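Local coordinates for protein adenylyltransferase and sulfurtransferase uba4 (Chaetomium thermophilum, PDB 6YUB) that probably adenylates a ubiquitin-like sulfur-carrier protein and transfers sulfur to its C-terminal glycine, serving tRNA wobble thiolation and molybdenum cofactor synthesis, at residues 49-54 / 76-81; 129-134 / 216-221; 151-156 / 162-167; 155-160 / 209-214. All coordinates share one frame; numbering follows the deposited sequence.

In the fold
All four contacts lie in the ThiF-family adenylyltransferase part of a longer protein that also has a rhodanese domain. Contact 1 comes first along the chain, joining helix 46-56 to the loop after strand 60-64. Contact 2 closes a long loop in which contacts 3 and 4 are nested. Contacts 2 and 4 set successive parts of helix 208-228 against neighbouring strands 127-130 and 152-158, while contact 3 pairs strand 152-158 with 161-167. The centres of contacts 2 and 3 are about 6 Å apart; those of contacts 1 and 3, about 18 Å. Contacts 1 and 2 hold residues predicted to bind ATP and contacts 3 and 4 lie beside Asp133; the far end of contact 3 approaches the zinc ion.

Contact 1 (49-54 / 76-81); sequences AAQYLA and RQVAHA
Gln51 reaches from helix 46-56 to Val78 and Ala79, a sparse contact in the Rossmann-like fold of the HesA/MoeB/ThiF family. The turn leading into this helix from strand 36-40 carries glycines consistent with the GxGxxG nucleotide-binding motif. Val78 and Ala79 are the two central residues of a type I beta turn, closed by a bond of 3.2 Å from His80 N to Gln77 O. The packed part is the end of the glutamine: NE2 of Gln51 lies 4.1 Å from CG2 of Val78, and CD of Gln51 lies 4.2 Å from CB of Ala79. With chi2 at 180° the chain runs extended beyond CG and bridges backbones whose CA atoms, at Gln51 and Ala79, are 7.6 Å apart; it crosses the valine side chain at about a right angle. No hydrogen bond joins the segments. Gln51 OE1 instead bonds to His96 on helix 89-100 and to a polar side chain of another protein chain, which ties down the amide that the turn merely touches. The looser side is toward Arg76, a partly exposed, predicted ATP-binding residue modelled in two conformations. At the end of the turn, His80 bonds through its two ring nitrogens to Ser92 and the carbonyl of Ala42, and Gln77 OE1 lies in the ring plane at its edge, 3.3 Å from His80 CD2.

Contact 2 (129-134 / 216-221); sequences LDCTDN and VAQAGE
Leu129, near the end of strand 127-130, and Gln218, on helix 208-228, bring the two backbones nearest, their CA atoms 7.3 Å apart. Gln218 bridges this gap with an extended side chain (chi2 -178°) that passes the leucine in the opposite direction, while CD2 of Leu129 packs 4.1 Å from CB of Gln218. At the far end, NE2 of Gln218 donates to the backbone O of Asp130 over 3.1 Å. The bond is bent, 137° at the hydrogen, and the nitrogen sits well above the carbonyl plane and not on a lone pair. NE2 also bonds to the carbonyl of Val153, so one amide grips the backbones of two adjacent strands. Its other arm, OE1, lies 3.5 Å from SG of Cys131, whose sulfur is near the glycine-rich turn. In this Rossmann-like domain the strand gives way here to a loop containing Asp133 and Asn134, both predicted to bind ATP. An Asx turn shapes the exit: Asp130 OD1 accepts from Thr132 N over 3.3 Å, met from above the carboxylate plane, and takes Thr132 OG1 on its syn lone pair at 2.7 Å. The Asp130 side chain leaves the sheet on the face away from helix 208-228, where it touches Arg138 and Ile141 of helix 135-148 and its OD2 bonds to Ser154 OG. Asn134 is the N-cap of that helix, its OD1 making weak bonds to the backbone nitrogens of Ala136 and Thr137.

Contact 3 (151-156 / 162-167); sequences PLVSAA and GQLIVL
Leu167 and Leu152 bury more surface here than the other residues, with Ala156 next, the leucines at the open end of an antiparallel beta hairpin and Ala156 toward its turn. The leucines form a hydrogen-bonded pair: Leu152 N gives to Leu167 O at 3.0 Å and Leu167 N to Leu152 O at 2.8 Å, both bonds nearly straight. Their side chains lie side by side and point the same way, with CD2 of Leu152 meeting CD1 of Leu167 at 3.9 Å. They get there by different first torsions: CG is anti to the backbone N in Leu152 (chi1 170°), but beside it in Leu167 (chi1 -58°). Toward the turn Ala156 pairs with Gln163 through two more strongly bent bonds, 3.1 Å from Ala156 N to Gln163 O and 3.0 Å from Gln163 N to Ala156 O. Ser154 and Ile165 make the hydrogen-bonded pair between. Val153 and Ala155 face the other way with Leu164 and Val166. The Leu167 side chain is about 8 Å from the bound zinc ion and about 6 Å from the side chain of its ligand Cys184. In the sheet, strand 152-158 runs parallel to 127-130 and strand 161-167 antiparallel to 250-255, so the hairpin is where the parallel part ends. Helix 135-148 packs on Leu152, Ser154 and Ala156; helix 208-228 covers Ala155 and Leu164 on the opposite face.

Contact 4 (155-160 / 209-214); sequences AASVQK and PVVGMM
Ala155 lies nearest Met214, their CA atoms 6.5 Å apart, and one turn back along helix 208-228 Val211 is level with Ser157 at a CA separation of 6.7 Å. The strand end thus follows the helix for about a turn, in helix-on-sheet packing of the Rossmann-like domain. Ala155 and Met214 meet at their CB atoms, 4.2 Å apart: the small alanine lets the helix come near, and only the root of the methionine presses on it. All three Met214 torsions lie near -50°, curling its thioether end off the alanine. At the second point Val211 CG2 approaches Ser157 OG to 4.1 Å, an apolar methyl against a hydroxyl that has its own hydrogen bond outside the two segments. That methyl is anti to the backbone N of Val211, which turns it toward Ser157. No hydrogen bond links the segments; Ser157 N bonds to OD1 of Asp133, a predicted ATP-binding residue. Around the contact, Leu45 of the loop before helix 46-56 touches Val211 and Met214, strand 161-167 meets Met214 through Leu164, and strand 250-255 adds Tyr254 against Met213.

Contact 1 (49-54 / 76-81)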
# COMPACT_ATOMS: atom_id res chain seq x y z
N ALA B 49 -3.21 -3.13 -12.54
CA ALA B 49 -4.50 -3.83 -12.54
C ALA B 49 -4.55 -4.85 -13.67
O ALA B 49 -4.88 -6.02 -13.46
CB ALA B 49 -5.64 -2.82 -12.65
N ALA B 50 -4.21 -4.41 -14.89
CA ALA B 50 -4.25 -5.32 -16.03
C ALA B 50 -3.31 -6.51 -15.84
O ALA B 50 -3.69 -7.65 -16.11
CB ALA B 50 -3.91 -4.57 -17.32
N GLN B 51 -2.10 -6.25 -15.35
CA GLN B 51 -1.11 -7.32 -15.22
C GLN B 51 -1.65 -8.47 -14.37
O GLN B 51 -1.50 -9.64 -14.73
CB GLN B 51 0.18 -6.77 -14.61
CG GLN B 51 1.06 -6.00 -15.60
CD GLN B 51 2.33 -5.49 -14.96
OE1 GLN B 51 3.42 -6.00 -15.21
NE2 GLN B 51 2.20 -4.47 -14.11
N TYR B 52 -2.28 -8.16 -13.24
CA TYR B 52 -2.68 -9.20 -12.30
C TYR B 52 -4.01 -9.84 -12.68
O TYR B 52 -4.24 -11.01 -12.34
CB TYR B 52 -2.73 -8.62 -10.89
CG TYR B 52 -1.34 -8.41 -10.32
CD1 TYR B 52 -0.67 -9.45 -9.68
CD2 TYR B 52 -0.69 -7.19 -10.46
CE1 TYR B 52 0.61 -9.26 -9.17
CE2 TYR B 52 0.58 -7.00 -9.96
CZ TYR B 52 1.22 -8.04 -9.32
OH TYR B 52 2.49 -7.85 -8.82
N LEU B 53 -4.88 -9.13 -13.39
CA LEU B 53 -6.06 -9.77 -13.96
C LEU B 53 -5.67 -10.68 -15.13
O LEU B 53 -6.29 -11.73 -15.34
CB LEU B 53 -7.07 -8.72 -14.41
CG LEU B 53 -7.70 -7.88 -13.30
CD1 LEU B 53 -8.55 -6.75 -13.87
CD2 LEU B 53 -8.54 -8.75 -12.37
N ALA B 54 -4.66 -10.29 -15.91
CA ALA B 54 -4.19 -11.16 -16.99
C ALA B 54 -3.58 -12.44 -16.44
O ALA B 54 -3.97 -13.55 -16.84
CB ALA B 54 -3.17 -10.41 -17.85
N ARG B 76 6.17 5.05 -13.41
CA ARG B 76 4.93 4.59 -12.80
C ARG B 76 4.12 3.66 -13.69
O ARG B 76 3.31 2.89 -13.17
CB ARG B 76 4.04 5.80 -12.43
CG ARG B 76 3.53 6.59 -13.63
CD ARG B 76 2.60 7.74 -13.22
NE ARG B 76 1.60 8.01 -14.26
CZ ARG B 76 0.29 7.78 -14.14
NH1 ARG B 76 -0.21 7.30 -13.00
NH2 ARG B 76 -0.52 8.05 -15.15
N GLN B 77 4.31 3.70 -15.01
CA GLN B 77 3.59 2.83 -15.94
C GLN B 77 4.53 1.71 -16.39
O GLN B 77 5.02 1.66 -17.52
CB GLN B 77 3.07 3.64 -17.12
CG GLN B 77 2.36 4.92 -16.71
CD GLN B 77 1.72 5.66 -17.87
OE1 GLN B 77 1.94 5.33 -19.04
NE2 GLN B 77 0.92 6.67 -17.55
N VAL B 78 4.77 0.78 -15.46
CA VAL B 78 5.83 -0.21 -15.62
C VAL B 78 5.48 -1.34 -16.57
O VAL B 78 6.34 -2.18 -16.85
CB VAL B 78 6.22 -0.80 -14.25
CG1 VAL B 78 6.67 0.31 -13.31
CG2 VAL B 78 5.06 -1.58 -13.64
N ALA B 79 4.25 -1.39 -17.07
CA ALA B 79 3.90 -2.36 -18.10
C ALA B 79 4.34 -1.93 -19.49
O ALA B 79 4.22 -2.72 -20.44
CB ALA B 79 2.39 -2.63 -18.10
N HIS B 80 4.85 -0.71 -19.63
CA HIS B 80 5.30 -0.19 -20.91
C HIS B 80 6.81 -0.37 -21.04
O HIS B 80 7.52 -0.68 -20.08
CB HIS B 80 4.92 1.28 -21.06
CG HIS B 80 3.44 1.52 -21.06
ND1 HIS B 80 2.56 0.74 -21.77
CD2 HIS B 80 2.69 2.45 -20.42
CE1 HIS B 80 1.33 1.18 -21.58
NE2 HIS B 80 1.38 2.22 -20.77
N ALA B 81 7.31 -0.17 -22.26
CA ALA B 81 8.71 -0.35 -22.58
C ALA B 81 9.26 0.92 -23.21
O ALA B 81 8.52 1.71 -23.80
CB ALA B 81 8.93 -1.53 -23.52

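Contact 2 (129-134 / 216-221)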
# COMPACT_ATOMS: atom_id res chain seq x y z
N LEU B 129 -13.58 -1.09 -14.04
CA LEU B 129 -12.51 -0.49 -13.25
C LEU B 129 -12.19 0.88 -13.85
O LEU B 129 -11.85 0.98 -15.03
CB LEU B 129 -11.28 -1.38 -13.24
CG LEU B 129 -11.26 -2.53 -12.22
CD1 LEU B 129 -12.41 -3.48 -12.47
CD2 LEU B 129 -9.92 -3.27 -12.27
N ASP B 130 -12.33 1.92 -13.04
CA ASP B 130 -11.96 3.27 -13.44
C ASP B 130 -10.50 3.50 -13.08
O ASP B 130 -10.16 3.65 -11.90
CB ASP B 130 -12.85 4.32 -12.78
CG ASP B 130 -12.20 5.69 -12.72
OD1 ASP B 130 -11.85 6.23 -13.79
OD2 ASP B 130 -12.02 6.21 -11.60
N CYS B 131 -9.63 3.50 -14.09
CA CYS B 131 -8.21 3.81 -13.92
C CYS B 131 -7.81 5.11 -14.62
O CYS B 131 -6.64 5.30 -14.95
CB CYS B 131 -7.35 2.66 -14.43
SG CYS B 131 -7.74 1.02 -13.73
N THR B 132 -8.78 6.01 -14.84
CA THR B 132 -8.52 7.22 -15.60
C THR B 132 -7.69 8.23 -14.81
O THR B 132 -6.90 8.97 -15.40
CB THR B 132 -9.84 7.88 -16.02
OG1 THR B 132 -10.57 8.30 -14.85
CG2 THR B 132 -10.70 6.90 -16.81
N ASP B 133 -7.87 8.28 -13.49
CA ASP B 133 -7.21 9.29 -12.66
C ASP B 133 -7.65 10.70 -13.04
O ASP B 133 -6.91 11.67 -12.86
CB ASP B 133 -5.68 9.16 -12.75
CG ASP B 133 -5.02 9.19 -11.38
OD1 ASP B 133 -5.55 9.85 -10.47
OD2 ASP B 133 -3.96 8.53 -11.23
N ASN B 134 -8.87 10.82 -13.56
CA ASN B 134 -9.44 12.10 -13.97
C ASN B 134 -10.72 12.34 -13.18
O ASN B 134 -11.68 11.57 -13.32
CB ASN B 134 -9.73 12.12 -15.48
CG ASN B 134 -10.26 13.46 -15.96
OD1 ASN B 134 -10.97 14.16 -15.24
ND2 ASN B 134 -9.92 13.81 -17.19
N VAL B 216 -2.95 -2.59 -8.07
CA VAL B 216 -2.98 -3.98 -7.62
C VAL B 216 -4.21 -4.23 -6.77
O VAL B 216 -4.90 -5.24 -6.93
CB VAL B 216 -1.68 -4.32 -6.86
CG1 VAL B 216 -1.80 -5.67 -6.18
CG2 VAL B 216 -0.49 -4.29 -7.81
N ALA B 217 -4.52 -3.30 -5.85
CA ALA B 217 -5.71 -3.44 -5.03
C ALA B 217 -6.97 -3.50 -5.89
O ALA B 217 -7.90 -4.27 -5.58
CB ALA B 217 -5.80 -2.27 -4.05
N GLN B 218 -7.02 -2.72 -6.97
CA GLN B 218 -8.18 -2.77 -7.86
C GLN B 218 -8.37 -4.16 -8.45
O GLN B 218 -9.50 -4.65 -8.54
CB GLN B 218 -8.01 -1.75 -8.99
CG GLN B 218 -8.54 -0.38 -8.71
CD GLN B 218 -8.38 0.54 -9.90
OE1 GLN B 218 -7.26 0.91 -10.26
NE2 GLN B 218 -9.49 0.90 -10.53
N ALA B 219 -7.28 -4.79 -8.90
CA ALA B 219 -7.38 -6.14 -9.43
C ALA B 219 -7.85 -7.12 -8.36
O ALA B 219 -8.71 -7.96 -8.61
CB ALA B 219 -6.03 -6.58 -10.01
N GLY B 220 -7.30 -7.00 -7.15
CA GLY B 220 -7.73 -7.87 -6.07
C GLY B 220 -9.22 -7.79 -5.81
O GLY B 220 -9.86 -8.79 -5.48
N GLU B 221 -9.80 -6.59 -5.97
CA GLU B 221 -11.23 -6.44 -5.73
C GLU B 221 -12.05 -7.04 -6.87
O GLU B 221 -13.04 -7.74 -6.63
CB GLU B 221 -11.57 -4.96 -5.54
CG GLU B 221 -11.02 -4.38 -4.26
CD GLU B 221 -11.41 -5.21 -3.04
OE1 GLU B 221 -12.62 -5.33 -2.75
OE2 GLU B 221 -10.49 -5.75 -2.38

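Contact 3 (151-156 / 162-167)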
# COMPACT_ATOMS: atom_id res chain seq x y z
N PRO B 151 -21.19 -2.95 -11.44
CA PRO B 151 -20.32 -2.67 -10.29
C PRO B 151 -19.05 -1.96 -10.74
O PRO B 151 -18.47 -2.28 -11.78
CB PRO B 151 -20.01 -4.07 -9.74
CG PRO B 151 -20.06 -4.95 -10.94
CD PRO B 151 -21.12 -4.36 -11.86
N LEU B 152 -18.63 -0.98 -9.94
CA LEU B 152 -17.52 -0.11 -10.29
C LEU B 152 -16.44 -0.18 -9.23
O LEU B 152 -16.71 0.00 -8.04
CB LEU B 152 -18.01 1.34 -10.46
CG LEU B 152 -16.95 2.43 -10.59
CD1 LEU B 152 -16.09 2.21 -11.83
CD2 LEU B 152 -17.60 3.80 -10.63
N VAL B 153 -15.21 -0.44 -9.66
CA VAL B 153 -14.03 -0.35 -8.80
C VAL B 153 -13.25 0.87 -9.27
O VAL B 153 -12.66 0.87 -10.35
CB VAL B 153 -13.18 -1.62 -8.86
CG1 VAL B 153 -12.05 -1.56 -7.84
CG2 VAL B 153 -14.05 -2.86 -8.62
N SER B 154 -13.24 1.92 -8.45
CA SER B 154 -12.64 3.19 -8.82
C SER B 154 -11.48 3.52 -7.89
O SER B 154 -11.58 3.36 -6.67
CB SER B 154 -13.69 4.32 -8.77
OG SER B 154 -13.07 5.59 -8.77
N ALA B 155 -10.38 3.99 -8.48
CA ALA B 155 -9.19 4.40 -7.75
C ALA B 155 -8.71 5.74 -8.30
O ALA B 155 -9.10 6.15 -9.39
CB ALA B 155 -8.08 3.36 -7.84
N ALA B 156 -7.86 6.41 -7.53
CA ALA B 156 -7.43 7.75 -7.91
C ALA B 156 -6.15 8.12 -7.18
O ALA B 156 -5.79 7.52 -6.17
CB ALA B 156 -8.52 8.78 -7.61
N GLY B 162 -3.32 7.85 -2.38
CA GLY B 162 -4.18 7.17 -3.32
C GLY B 162 -5.47 6.75 -2.64
O GLY B 162 -5.57 6.73 -1.42
N GLN B 163 -6.45 6.40 -3.46
CA GLN B 163 -7.77 6.05 -2.96
C GLN B 163 -8.35 4.89 -3.76
O GLN B 163 -7.99 4.68 -4.92
CB GLN B 163 -8.73 7.25 -3.03
CG GLN B 163 -8.25 8.47 -2.27
CD GLN B 163 -9.28 9.58 -2.23
OE1 GLN B 163 -9.14 10.55 -1.49
NE2 GLN B 163 -10.32 9.44 -3.04
N LEU B 164 -9.25 4.15 -3.12
CA LEU B 164 -9.92 3.03 -3.76
C LEU B 164 -11.27 2.81 -3.09
O LEU B 164 -11.39 2.93 -1.87
CB LEU B 164 -9.08 1.75 -3.69
CG LEU B 164 -9.74 0.47 -4.18
CD1 LEU B 164 -8.81 -0.29 -5.10
CD2 LEU B 164 -10.13 -0.40 -2.99
N ILE B 165 -12.28 2.48 -3.89
CA ILE B 165 -13.61 2.22 -3.36
C ILE B 165 -14.39 1.39 -4.38
O ILE B 165 -14.26 1.59 -5.59
CB ILE B 165 -14.35 3.53 -3.01
CG1 ILE B 165 -15.67 3.22 -2.30
CG2 ILE B 165 -14.60 4.35 -4.27
CD1 ILE B 165 -16.20 4.38 -1.49
N VAL B 166 -15.19 0.46 -3.87
CA VAL B 166 -16.10 -0.34 -4.68
C VAL B 166 -17.49 0.27 -4.58
O VAL B 166 -18.00 0.52 -3.47
CB VAL B 166 -16.11 -1.81 -4.22
CG1 VAL B 166 -17.03 -2.65 -5.09
CG2 VAL B 166 -14.70 -2.37 -4.23
N LEU B 167 -18.11 0.52 -5.73
CA LEU B 167 -19.36 1.25 -5.80
C LEU B 167 -20.41 0.44 -6.55
O LEU B 167 -20.08 -0.37 -7.43
CB LEU B 167 -19.17 2.62 -6.49
CG LEU B 167 -18.15 3.56 -5.85
CD1 LEU B 167 -17.72 4.64 -6.84
CD2 LEU B 167 -18.73 4.19 -4.59

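Contact 4 (155-160 / 209-214)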
# COMPACT_ATOMS: atom_id res chain seq x y z
N ALA B 155 -10.38 3.99 -8.48
CA ALA B 155 -9.19 4.40 -7.75
C ALA B 155 -8.71 5.74 -8.30
O ALA B 155 -9.10 6.15 -9.39
CB ALA B 155 -8.08 3.36 -7.84
N ALA B 156 -7.86 6.41 -7.53
CA ALA B 156 -7.43 7.75 -7.91
C ALA B 156 -6.15 8.12 -7.18
O ALA B 156 -5.79 7.52 -6.17
CB ALA B 156 -8.52 8.78 -7.61
N SER B 157 -5.47 9.12 -7.73
CA SER B 157 -4.38 9.82 -7.06
C SER B 157 -4.91 11.17 -6.58
O SER B 157 -5.57 11.89 -7.34
CB SER B 157 -3.19 10.02 -7.99
OG SER B 157 -2.63 8.78 -8.39
N VAL B 158 -4.63 11.50 -5.32
CA VAL B 158 -5.07 12.77 -4.74
C VAL B 158 -3.98 13.25 -3.79
O VAL B 158 -3.74 12.63 -2.75
CB VAL B 158 -6.41 12.64 -3.99
CG1 VAL B 158 -6.82 13.97 -3.40
CG2 VAL B 158 -7.49 12.11 -4.93
N GLN B 159 -3.33 14.35 -4.15
CA GLN B 159 -2.27 14.94 -3.32
C GLN B 159 -1.17 13.90 -3.19
O GLN B 159 -0.73 13.35 -4.21
CB GLN B 159 -2.88 15.44 -2.02
N LYS B 160 -0.70 13.59 -1.98
CA LYS B 160 0.36 12.60 -1.77
C LYS B 160 -0.20 11.23 -1.40
O LYS B 160 0.44 10.47 -0.67
CB LYS B 160 1.31 13.09 -0.68
CG LYS B 160 0.65 13.21 0.69
CD LYS B 160 1.06 14.49 1.40
CE LYS B 160 0.52 14.53 2.83
NZ LYS B 160 -0.97 14.55 2.88
N PRO B 209 5.03 3.66 -6.61
CA PRO B 209 4.46 2.70 -5.64
C PRO B 209 3.06 3.07 -5.18
O PRO B 209 2.23 2.18 -4.96
CB PRO B 209 5.47 2.73 -4.48
CG PRO B 209 6.76 3.15 -5.11
CD PRO B 209 6.38 4.12 -6.21
N VAL B 210 2.76 4.36 -5.03
CA VAL B 210 1.42 4.78 -4.62
C VAL B 210 0.39 4.29 -5.63
O VAL B 210 -0.50 3.49 -5.31
CB VAL B 210 1.36 6.31 -4.45
CG1 VAL B 210 -0.08 6.76 -4.27
CG2 VAL B 210 2.23 6.75 -3.28
N VAL B 211 0.50 4.77 -6.87
CA VAL B 211 -0.47 4.39 -7.90
C VAL B 211 -0.38 2.90 -8.19
O VAL B 211 -1.38 2.26 -8.54
CB VAL B 211 -0.24 5.23 -9.17
CG1 VAL B 211 0.97 4.72 -9.94
CG2 VAL B 211 -1.48 5.21 -10.03
N GLY B 212 0.81 2.31 -8.05
CA GLY B 212 0.94 0.88 -8.25
C GLY B 212 0.17 0.07 -7.23
O GLY B 212 -0.46 -0.94 -7.57
N MET B 213 0.19 0.50 -5.97
CA MET B 213 -0.51 -0.24 -4.92
C MET B 213 -2.02 -0.17 -5.11
O MET B 213 -2.72 -1.16 -4.90
CB MET B 213 -0.12 0.30 -3.54
CG MET B 213 1.04 -0.47 -2.91
SD MET B 213 1.48 0.07 -1.25
CE MET B 213 2.77 1.26 -1.59
N MET B 214 -2.54 1.00 -5.51
CA MET B 214 -3.97 1.11 -5.75
C MET B 214 -4.39 0.24 -6.92
O MET B 214 -5.44 -0.42 -6.88
CB MET B 214 -4.35 2.57 -6.00
CG MET B 214 -3.92 3.54 -4.92
SD MET B 214 -4.28 3.01 -3.24
CE MET B 214 -6.04 2.73 -3.31